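Local atomic coordinates of CrtC domain-containing protein (Fusarium vanettenii 77-13-4, PDB entry 7A0Q), a protein that probably hydrates the isoflavonoid phytoalexin kievitone, as a fungal kievitone hydratase built from lipocalin-like domains. Residues Ser301-Glu304 against Asp305-Leu308. Numbering follows the deposited sequence.
Sequences SYTE and DQEL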
ATOM      1  N   SER A 301      -7.152  13.164   4.157  1.00 21.24           N
ATOM      2  CA  SER A 301      -5.926  13.204   3.379  1.00 21.19           C
ATOM      3  C   SER A 301      -5.028  14.328   3.891  1.00 24.79           C
ATOM      4  O   SER A 301      -5.498  15.426   4.209  1.00 26.22           O
ATOM      5  CB  SER A 301      -6.237  13.388   1.898  1.00 22.30           C
ATOM      6  OG  SER A 301      -5.050  13.304   1.125  1.00 23.99           O
ATOM      7  N   TYR A 302      -3.729  14.039   3.977  1.00 22.23           N
ATOM      8  CA  TYR A 302      -2.775  14.964   4.591  1.00 24.05           C
ATOM      9  C   TYR A 302      -2.611  16.239   3.768  1.00 27.42           C
ATOM     10  O   TYR A 302      -2.448  17.332   4.326  1.00 26.03           O
ATOM     11  CB  TYR A 302      -1.432  14.258   4.750  1.00 21.63           C
ATOM     12  CG  TYR A 302      -0.426  14.933   5.655  1.00 20.70           C
ATOM     13  CD1 TYR A 302      -0.521  14.822   7.039  1.00 24.35           C
ATOM     14  CD2 TYR A 302       0.641  15.643   5.125  1.00 25.27           C
ATOM     15  CE1 TYR A 302       0.414  15.421   7.870  1.00 24.59           C
ATOM     16  CE2 TYR A 302       1.576  16.240   5.943  1.00 24.38           C
ATOM     17  CZ  TYR A 302       1.454  16.127   7.314  1.00 25.77           C
ATOM     18  OH  TYR A 302       2.390  16.715   8.133  1.00 27.13           O
ATOM     19  N   THR A 303      -2.619  16.112   2.445  1.00 24.39           N
ATOM     20  CA  THR A 303      -2.524  17.246   1.541  1.00 27.49           C
ATOM     21  C   THR A 303      -3.252  16.882   0.254  1.00 28.44           C
ATOM     22  O   THR A 303      -3.477  15.705  -0.039  1.00 27.68           O
ATOM     23  CB  THR A 303      -1.063  17.635   1.277  1.00 28.66           C
ATOM     24  OG1 THR A 303      -1.018  18.931   0.671  1.00 28.86           O
ATOM     25  CG2 THR A 303      -0.381  16.623   0.354  1.00 23.97           C
ATOM     26  N   GLU A 304      -3.636  17.910  -0.507  1.00 24.57           N
ATOM     27  CA  GLU A 304      -4.583  17.717  -1.606  1.00 22.89           C
ATOM     28  C   GLU A 304      -3.990  16.868  -2.727  1.00 24.10           C
ATOM     29  O   GLU A 304      -4.570  15.851  -3.123  1.00 24.69           O
ATOM     30  CB  GLU A 304      -5.047  19.071  -2.159  1.00 27.69           C
ATOM     31  CG  GLU A 304      -5.933  19.882  -1.225  1.00 29.22           C
ATOM     32  CD  GLU A 304      -5.148  20.583  -0.126  1.00 39.71           C
ATOM     33  OE1 GLU A 304      -3.901  20.580  -0.185  1.00 36.15           O
ATOM     34  OE2 GLU A 304      -5.780  21.143   0.794  1.00 46.85           O
ATOM     35  N   ASP A 305      -2.852  17.288  -3.277  1.00 24.18           N
ATOM     36  CA  ASP A 305      -2.255  16.629  -4.438  1.00 24.43           C
ATOM     37  C   ASP A 305      -1.374  15.475  -3.964  1.00 20.70           C
ATOM     38  O   ASP A 305      -0.267  15.684  -3.462  1.00 23.09           O
ATOM     39  CB  ASP A 305      -1.459  17.632  -5.268  1.00 25.70           C
ATOM     40  CG  ASP A 305      -0.780  16.995  -6.477  1.00 30.77           C
ATOM     41  OD1 ASP A 305      -1.069  15.821  -6.803  1.00 27.19           O
ATOM     42  OD2 ASP A 305       0.049  17.684  -7.112  1.00 32.26           O
ATOM     43  N   GLN A 306      -1.872  14.250  -4.129  1.00 20.81           N
ATOM     44  CA  GLN A 306      -1.081  13.031  -3.931  1.00 22.09           C
ATOM     45  C   GLN A 306      -1.446  12.011  -5.004  1.00 20.76           C
ATOM     46  O   GLN A 306      -1.662  10.828  -4.729  1.00 20.96           O
ATOM     47  CB  GLN A 306      -1.281  12.446  -2.532  1.00 20.68           C
ATOM     48  CG  GLN A 306      -1.019  13.425  -1.393  1.00 21.10           C
ATOM     49  CD  GLN A 306      -1.038  12.759  -0.035  1.00 21.35           C
ATOM     50  OE1 GLN A 306      -0.123  12.023   0.316  1.00 20.64           O
ATOM     51  NE2 GLN A 306      -2.100  12.999   0.733  1.00 20.16           N
ATOM     52  N   GLU A 307      -1.508  12.470  -6.257  1.00 19.49           N
ATOM     53  CA  GLU A 307      -1.947  11.652  -7.381  1.00 18.25           C
ATOM     54  C   GLU A 307      -0.768  11.235  -8.256  1.00 21.57           C
ATOM     55  O   GLU A 307      -0.020  12.086  -8.755  1.00 21.10           O
ATOM     56  CB  GLU A 307      -2.975  12.399  -8.229  1.00 17.83           C
ATOM     57  CG  GLU A 307      -3.504  11.553  -9.372  1.00 20.77           C
ATOM     58  CD  GLU A 307      -4.378  12.350 -10.324  1.00 21.73           C
ATOM     59  OE1 GLU A 307      -4.094  13.551 -10.528  1.00 25.69           O
ATOM     60  OE2 GLU A 307      -5.336  11.763 -10.860  1.00 22.14           O
ATOM     61  N   LEU A 308      -0.620   9.926  -8.450  1.00 19.00           N
ATOM     62  CA  LEU A 308       0.258   9.382  -9.476  1.00 19.58           C
ATOM     63  C   LEU A 308      -0.457   9.490 -10.816  1.00 22.30           C
ATOM     64  O   LEU A 308      -1.520   8.889 -10.997  1.00 19.95           O
ATOM     65  CB  LEU A 308       0.596   7.922  -9.169  1.00 21.27           C
ATOM     66  CG  LEU A 308       1.102   7.612  -7.757  1.00 21.15           C
ATOM     67  CD1 LEU A 308       1.277   6.122  -7.546  1.00 23.27           C
ATOM     68  CD2 LEU A 308       2.413   8.303  -7.546  1.00 21.43           C
TER
HETATM   69  O   HOH W   1      -1.049  19.334  -2.156  1.00 31.08           O
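In the second half of strand 295-308 of the eight-stranded, lipocalin-like barrel, the chain leaves its regular course at Thr303-Asp305, between Tyr302 and Gln306, which still pair with Phe321 and Glu319, and the side chain of Gln306 reaches back to Thr303 across this irregular loop. Its NE2 donates to the backbone O of Thr303 at 3.1 Å. The bond is bent; the donor is tilted 18° from the carbonyl plane, and the acceptor stands 22° out of the plane of the Gln306 amide. With CG beside its own backbone N (chi1 -54°) and extended beyond it, the chain runs back alongside Thr303, bringing NE2 to its carbonyl. On the way, Gln306 CG passes obliquely against the methyl CG2 of Thr303, 3.7 Å apart. Ser301 OG lies 3.0 Å from the same Gln306 NE2 and is hydrogen-bonded to Tyr318 OH. On the hydroxyl branch of Thr303, a water bonded to OG1 at 2.9 Å also accepts from Asp305 N, bridging side chain and backbone. Further on, Glu307 N makes a weak bond to Asp305 OD1, 3.4 Å long but nearly straight. The buried carboxamide of Gln306 thus links the Thr303 carbonyl, through NE2 and OE1, to Phe321 N of strand 317-328 where the chain bulges away from it, and the donor and acceptor roles of the two ends set which way round the amide sits.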